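Local atomic coordinates of chromosome-partitioning protein ParB (Caulobacter vibrioides NA1000, PDB entry 6S6H), a protein that takes part in chromosome partition, binding DNA near the replication origin at the centromeric parS site. Residues B[53-65]-B[79-92]. Numbering follows the deposited sequence.
Sequences ANTMRLLALPDEV and ARAIAAAADPVALA. With nucleotides of chain D; nucleotides of chain C.
Arg-80 sends CG anti to its backbone N (chi1 -172°) and stays extended at chi2, which carries its methylene CD to 3.6 Å from Asn-54 CG; the bend at chi3 comes after CD and turns the guanidinium toward DG13 of chain C. Amide and guanidinium planes are 45° apart there, and each group reads a different base. Arg-80 NH1 and NH2 donate to N7 and O6 of DG13 of chain C, a bidentate pair whose NH1–N7 bond is 3.0 Å long and fairly straight (163°). Asn-54 ND2 donates to O4 of DT6 of chain D at 2.9 Å. Arg-57 positions that amide by giving NH1 to Asn-54 OD1 (2.9 Å) within its guanidinium plane, while NE donates a hydrogen bond to OP2 of DT5 of chain D. Its NH2 lies 3.5 Å from Ala-83 CB and donates to a water that in turn reaches Arg-80 O and the DT6 phosphate of chain D, linking both segments to the DNA backbone.

Beyond this polar end the contact is apolar. Leu-61 divides its methyls between two alanines, CD1 lying 3.7 Å from Ala-79 CB and CD2 packing on Ala-83; Leu-58 CD2 also touches Ala-79 CB. Farther along, Val-65 CG2 meets Pro-88, Val-89 and Ala-92, and Val-89 CG2 lies 3.9 Å from Pro-62 CB. Apolar packing thus ties 58-62 and helix 63-71 to 79-83 and helix 88-98, while helix 49-57, probably the recognition helix, supplies the polar end in ParB's helix-turn-helix domain on parS.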
loop_
_atom_site.group_PDB
_atom_site.type_symbol
_atom_site.label_atom_id
_atom_site.label_comp_id
_atom_site.label_asym_id
_atom_site.label_seq_id
_atom_site.Cartn_x
_atom_site.Cartn_y
_atom_site.Cartn_z
ATOM N N ALA B 53 -6.934 8.476 10.978
ATOM C CA ALA B 53 -7.880 9.556 10.616
ATOM C C ALA B 53 -8.335 9.387 9.160
ATOM O O ALA B 53 -9.557 9.380 8.917
ATOM C CB ALA B 53 -7.228 10.902 10.829
ATOM N N ASN B 54 -7.385 9.273 8.232
ATOM C CA ASN B 54 -7.661 9.195 6.771
ATOM C C ASN B 54 -8.465 7.923 6.474
ATOM O O ASN B 54 -9.375 7.991 5.629
ATOM C CB ASN B 54 -6.377 9.279 5.940
ATOM C CG ASN B 54 -5.861 10.697 5.785
ATOM O OD1 ASN B 54 -6.631 11.655 5.805
ATOM N ND2 ASN B 54 -4.558 10.842 5.614
ATOM N N THR B 55 -8.152 6.814 7.149
ATOM C CA THR B 55 -8.863 5.517 7.003
ATOM C C THR B 55 -10.349 5.727 7.326
ATOM O O THR B 55 -11.185 5.358 6.487
ATOM C CB THR B 55 -8.211 4.425 7.863
ATOM O OG1 THR B 55 -6.867 4.250 7.419
ATOM C CG2 THR B 55 -8.932 3.097 7.785
ATOM N N MET B 56 -10.663 6.332 8.474
ATOM C CA MET B 56 -12.061 6.489 8.969
ATOM C C MET B 56 -12.814 7.552 8.152
ATOM O O MET B 56 -14.028 7.360 7.934
ATOM C CB MET B 56 -12.085 6.847 10.457
ATOM C CG MET B 56 -11.695 5.677 11.342
ATOM S SD MET B 56 -11.694 6.060 13.105
ATOM C CE MET B 56 -10.598 7.479 13.141
ATOM N N ARG B 57 -12.125 8.603 7.693
ATOM C CA ARG B 57 -12.695 9.679 6.832
ATOM C C ARG B 57 -13.411 9.077 5.612
ATOM O O ARG B 57 -14.389 9.696 5.144
ATOM C CB ARG B 57 -11.603 10.651 6.369
ATOM C CG ARG B 57 -11.260 11.731 7.386
ATOM C CD ARG B 57 -10.207 12.697 6.874
ATOM N NE ARG B 57 -10.651 13.366 5.654
ATOM C CZ ARG B 57 -9.988 13.416 4.498
ATOM N NH1 ARG B 57 -8.794 12.860 4.370
ATOM N NH2 ARG B 57 -10.531 14.044 3.468
ATOM N N LEU B 58 -12.950 7.917 5.124
ATOM C CA LEU B 58 -13.491 7.221 3.921
ATOM C C LEU B 58 -14.958 6.826 4.134
ATOM O O LEU B 58 -15.664 6.665 3.120
ATOM C CB LEU B 58 -12.649 5.975 3.623
ATOM C CG LEU B 58 -11.198 6.225 3.215
ATOM C CD1 LEU B 58 -10.447 4.909 3.091
ATOM C CD2 LEU B 58 -11.119 7.012 1.915
ATOM N N LEU B 59 -15.397 6.653 5.386
ATOM C CA LEU B 59 -16.797 6.276 5.725
ATOM C C LEU B 59 -17.760 7.414 5.359
ATOM O O LEU B 59 -18.947 7.117 5.150
ATOM C CB LEU B 59 -16.892 5.938 7.215
ATOM C CG LEU B 59 -16.114 4.702 7.664
ATOM C CD1 LEU B 59 -16.065 4.627 9.182
ATOM C CD2 LEU B 59 -16.719 3.430 7.081
ATOM N N ALA B 60 -17.271 8.658 5.281
ATOM C CA ALA B 60 -18.058 9.867 4.937
ATOM C C ALA B 60 -18.320 9.945 3.426
ATOM O O ALA B 60 -19.176 10.748 3.026
ATOM C CB ALA B 60 -17.343 11.102 5.429
ATOM N N LEU B 61 -17.611 9.164 2.606
ATOM C CA LEU B 61 -17.770 9.170 1.123
ATOM C C LEU B 61 -19.182 8.726 0.755
ATOM O O LEU B 61 -19.757 7.876 1.429
ATOM C CB LEU B 61 -16.738 8.232 0.489
ATOM C CG LEU B 61 -15.296 8.734 0.491
ATOM C CD1 LEU B 61 -14.332 7.604 0.171
ATOM C CD2 LEU B 61 -15.121 9.876 -0.492
ATOM N N PRO B 62 -19.773 9.265 -0.339
ATOM C CA PRO B 62 -21.045 8.759 -0.859
ATOM C C PRO B 62 -20.992 7.248 -1.130
ATOM O O PRO B 62 -19.931 6.756 -1.440
ATOM C CB PRO B 62 -21.239 9.529 -2.174
ATOM C CG PRO B 62 -20.426 10.799 -1.995
ATOM C CD PRO B 62 -19.250 10.392 -1.130
ATOM N N ASP B 63 -22.136 6.569 -1.028
ATOM C CA ASP B 63 -22.268 5.091 -1.156
ATOM C C ASP B 63 -21.719 4.635 -2.517
ATOM O O ASP B 63 -21.080 3.559 -2.562
ATOM C CB ASP B 63 -23.721 4.637 -0.962
ATOM C CG ASP B 63 -24.279 4.838 0.439
ATOM O OD1 ASP B 63 -23.554 5.382 1.298
ATOM O OD2 ASP B 63 -25.442 4.449 0.661
ATOM N N GLU B 64 -21.948 5.412 -3.582
ATOM C CA GLU B 64 -21.467 5.094 -4.958
ATOM C C GLU B 64 -19.947 4.911 -4.935
ATOM O O GLU B 64 -19.468 3.927 -5.529
ATOM C CB GLU B 64 -21.826 6.187 -5.970
ATOM C CG GLU B 64 -23.309 6.295 -6.285
ATOM C CD GLU B 64 -24.018 7.455 -5.599
ATOM O OE1 GLU B 64 -23.775 7.672 -4.383
ATOM O OE2 GLU B 64 -24.798 8.156 -6.284
ATOM N N VAL B 65 -19.224 5.821 -4.277
ATOM C CA VAL B 65 -17.731 5.806 -4.186
ATOM C C VAL B 65 -17.303 4.612 -3.327
ATOM O O VAL B 65 -16.363 3.902 -3.737
ATOM C CB VAL B 65 -17.169 7.132 -3.639
ATOM C CG1 VAL B 65 -15.668 7.053 -3.390
ATOM C CG2 VAL B 65 -17.493 8.294 -4.564
ATOM N N ALA B 79 -9.828 7.337 -3.557
ATOM C CA ALA B 79 -11.019 7.702 -2.756
ATOM C C ALA B 79 -10.691 8.865 -1.812
ATOM O O ALA B 79 -11.467 9.846 -1.789
ATOM C CB ALA B 79 -11.507 6.497 -1.992
ATOM N N ARG B 80 -9.593 8.754 -1.059
ATOM C CA ARG B 80 -9.137 9.782 -0.083
ATOM C C ARG B 80 -8.858 11.102 -0.817
ATOM O O ARG B 80 -9.245 12.165 -0.291
ATOM C CB ARG B 80 -7.887 9.286 0.646
ATOM C CG ARG B 80 -7.444 10.161 1.809
ATOM C CD ARG B 80 -6.074 9.726 2.293
ATOM N NE ARG B 80 -5.049 9.994 1.292
ATOM C CZ ARG B 80 -3.878 9.363 1.194
ATOM N NH1 ARG B 80 -3.560 8.389 2.030
ATOM N NH2 ARG B 80 -3.030 9.708 0.239
ATOM N N ALA B 81 -8.236 11.029 -1.999
ATOM C CA ALA B 81 -7.813 12.193 -2.815
ATOM C C ALA B 81 -9.021 13.043 -3.235
ATOM O O ALA B 81 -8.813 14.238 -3.489
ATOM C CB ALA B 81 -7.024 11.723 -4.015
ATOM N N ILE B 82 -10.225 12.460 -3.301
ATOM C CA ILE B 82 -11.474 13.141 -3.767
ATOM C C ILE B 82 -12.476 13.291 -2.611
ATOM O O ILE B 82 -13.617 13.730 -2.888
ATOM C CB ILE B 82 -12.098 12.379 -4.955
ATOM C CG1 ILE B 82 -12.574 10.975 -4.566
ATOM C CG2 ILE B 82 -11.136 12.343 -6.129
ATOM C CD1 ILE B 82 -13.405 10.296 -5.630
ATOM N N ALA B 83 -12.079 12.957 -1.376
ATOM C CA ALA B 83 -12.972 12.863 -0.190
ATOM C C ALA B 83 -13.525 14.243 0.195
ATOM O O ALA B 83 -14.685 14.302 0.644
ATOM C CB ALA B 83 -12.239 12.232 0.970
ATOM N N ALA B 84 -12.722 15.304 0.033
ATOM C CA ALA B 84 -13.058 16.701 0.403
ATOM C C ALA B 84 -13.431 17.510 -0.845
ATOM O O ALA B 84 -13.249 18.736 -0.818
ATOM C CB ALA B 84 -11.891 17.328 1.128
ATOM N N ALA B 85 -13.925 16.847 -1.895
ATOM C CA ALA B 85 -14.326 17.467 -3.180
ATOM C C ALA B 85 -15.831 17.751 -3.159
ATOM O O ALA B 85 -16.545 17.086 -2.380
ATOM C CB ALA B 85 -13.953 16.561 -4.326
ATOM N N ALA B 86 -16.286 18.692 -3.996
ATOM C CA ALA B 86 -17.702 19.112 -4.127
ATOM C C ALA B 86 -18.555 17.934 -4.621
ATOM O O ALA B 86 -19.611 17.675 -4.005
ATOM C CB ALA B 86 -17.810 20.297 -5.055
ATOM N N ASP B 87 -18.110 17.245 -5.679
ATOM C CA ASP B 87 -18.835 16.113 -6.320
ATOM C C ASP B 87 -17.890 14.917 -6.449
ATOM O O ASP B 87 -17.394 14.623 -7.536
ATOM C CB ASP B 87 -19.428 16.548 -7.666
ATOM C CG ASP B 87 -20.486 15.610 -8.222
ATOM O OD1 ASP B 87 -20.480 14.423 -7.840
ATOM O OD2 ASP B 87 -21.313 16.078 -9.038
ATOM N N PRO B 88 -17.611 14.188 -5.342
ATOM C CA PRO B 88 -16.752 13.001 -5.384
ATOM C C PRO B 88 -17.177 11.932 -6.404
ATOM O O PRO B 88 -16.307 11.272 -6.937
ATOM C CB PRO B 88 -16.866 12.424 -3.964
ATOM C CG PRO B 88 -17.193 13.622 -3.103
ATOM C CD PRO B 88 -18.081 14.483 -3.978
ATOM N N VAL B 89 -18.484 11.776 -6.640
ATOM C CA VAL B 89 -19.053 10.745 -7.562
ATOM C C VAL B 89 -18.649 11.084 -9.003
ATOM O O VAL B 89 -18.290 10.152 -9.743
ATOM C CB VAL B 89 -20.582 10.619 -7.411
ATOM C CG1 VAL B 89 -21.186 9.723 -8.484
ATOM C CG2 VAL B 89 -20.968 10.119 -6.029
ATOM N N ALA B 90 -18.711 12.362 -9.385
ATOM C CA ALA B 90 -18.270 12.866 -10.708
ATOM C C ALA B 90 -16.786 12.532 -10.905
ATOM O O ALA B 90 -16.458 11.895 -11.923
ATOM C CB ALA B 90 -18.528 14.350 -10.822
ATOM N N LEU B 91 -15.940 12.922 -9.942
ATOM C CA LEU B 91 -14.470 12.682 -9.950
ATOM C C LEU B 91 -14.190 11.180 -10.045
ATOM O O LEU B 91 -13.324 10.795 -10.847
ATOM C CB LEU B 91 -13.843 13.276 -8.683
ATOM C CG LEU B 91 -13.872 14.800 -8.580
ATOM C CD1 LEU B 91 -13.068 15.273 -7.379
ATOM C CD2 LEU B 91 -13.350 15.446 -9.855
ATOM N N ALA B 92 -14.894 10.369 -9.254
ATOM C CA ALA B 92 -14.791 8.891 -9.256
ATOM C C ALA B 92 -14.966 8.364 -10.685
ATOM O O ALA B 92 -14.142 7.533 -11.101
ATOM C CB ALA B 92 -15.810 8.296 -8.316
ATOM P P DT D 5 -12.147 16.653 6.070
ATOM O OP1 DT D 5 -13.146 17.532 5.407
ATOM O OP2 DT D 5 -12.428 15.197 6.197
ATOM O "O5'" DT D 5 -10.739 16.829 5.340
ATOM C "C5'" DT D 5 -10.224 18.146 5.099
ATOM C "C4'" DT D 5 -8.771 18.108 4.686
ATOM O "O4'" DT D 5 -7.942 17.533 5.713
ATOM C "C3'" DT D 5 -8.435 17.328 3.411
ATOM O "O3'" DT D 5 -8.316 18.270 2.338
ATOM C "C2'" DT D 5 -7.111 16.644 3.732
ATOM C "C1'" DT D 5 -6.720 17.241 5.074
ATOM N N1 DT D 5 -5.924 16.386 5.973
ATOM C C2 DT D 5 -4.582 16.665 6.096
ATOM O O2 DT D 5 -4.030 17.558 5.476
ATOM N N3 DT D 5 -3.904 15.846 6.964
ATOM C C4 DT D 5 -4.424 14.805 7.709
ATOM O O4 DT D 5 -3.692 14.159 8.453
ATOM C C5 DT D 5 -5.841 14.574 7.539
ATOM C C7 DT D 5 -6.493 13.469 8.307
ATOM C C6 DT D 5 -6.511 15.369 6.693
ATOM P P DT D 6 -8.045 17.785 0.836
ATOM O OP1 DT D 6 -8.755 18.716 -0.081
ATOM O OP2 DT D 6 -8.311 16.320 0.758
ATOM O "O5'" DT D 6 -6.479 18.020 0.664
ATOM C "C5'" DT D 6 -5.902 19.308 0.926
ATOM C "C4'" DT D 6 -4.397 19.245 0.812
ATOM O "O4'" DT D 6 -3.872 18.419 1.875
ATOM C "C3'" DT D 6 -3.866 18.657 -0.496
ATOM O "O3'" DT D 6 -2.851 19.528 -1.010
ATOM C "C2'" DT D 6 -3.347 17.284 -0.097
ATOM C "C1'" DT D 6 -2.941 17.489 1.353
ATOM N N1 DT D 6 -2.968 16.289 2.220
ATOM C C2 DT D 6 -1.894 16.060 3.052
ATOM O O2 DT D 6 -0.910 16.781 3.088
ATOM N N3 DT D 6 -2.011 14.942 3.843
ATOM C C4 DT D 6 -3.079 14.064 3.895
ATOM O O4 DT D 6 -3.044 13.104 4.660
ATOM C C5 DT D 6 -4.175 14.372 3.005
ATOM C C7 DT D 6 -5.371 13.475 2.990
ATOM C C6 DT D 6 -4.069 15.458 2.227
ATOM P P DG C 13 -1.230 0.971 4.128
ATOM O OP1 DG C 13 -0.857 -0.326 4.751
ATOM O OP2 DG C 13 -2.659 1.378 4.052
ATOM O "O5'" DG C 13 -0.397 2.114 4.859
ATOM C "C5'" DG C 13 1.013 1.935 5.083
ATOM C "C4'" DG C 13 1.676 3.262 5.370
ATOM O "O4'" DG C 13 1.471 4.172 4.265
ATOM C "C3'" DG C 13 1.177 3.986 6.624
ATOM O "O3'" DG C 13 2.335 4.199 7.442
ATOM C "C2'" DG C 13 0.506 5.242 6.084
ATOM C "C1'" DG C 13 1.256 5.470 4.788
ATOM N N9 DG C 13 0.585 6.257 3.756
ATOM C C8 DG C 13 -0.708 6.118 3.314
ATOM N N7 DG C 13 -1.007 6.933 2.338
ATOM C C5 DG C 13 0.166 7.639 2.107
ATOM C C6 DG C 13 0.454 8.664 1.166
ATOM O O6 DG C 13 -0.295 9.169 0.320
ATOM N N1 DG C 13 1.770 9.103 1.275
ATOM C C2 DG C 13 2.690 8.624 2.176
ATOM N N2 DG C 13 3.908 9.179 2.129
ATOM N N3 DG C 13 2.436 7.666 3.054
ATOM C C4 DG C 13 1.163 7.224 2.966
HETATM O O HOH W 1 -8.698 13.983 1.566
#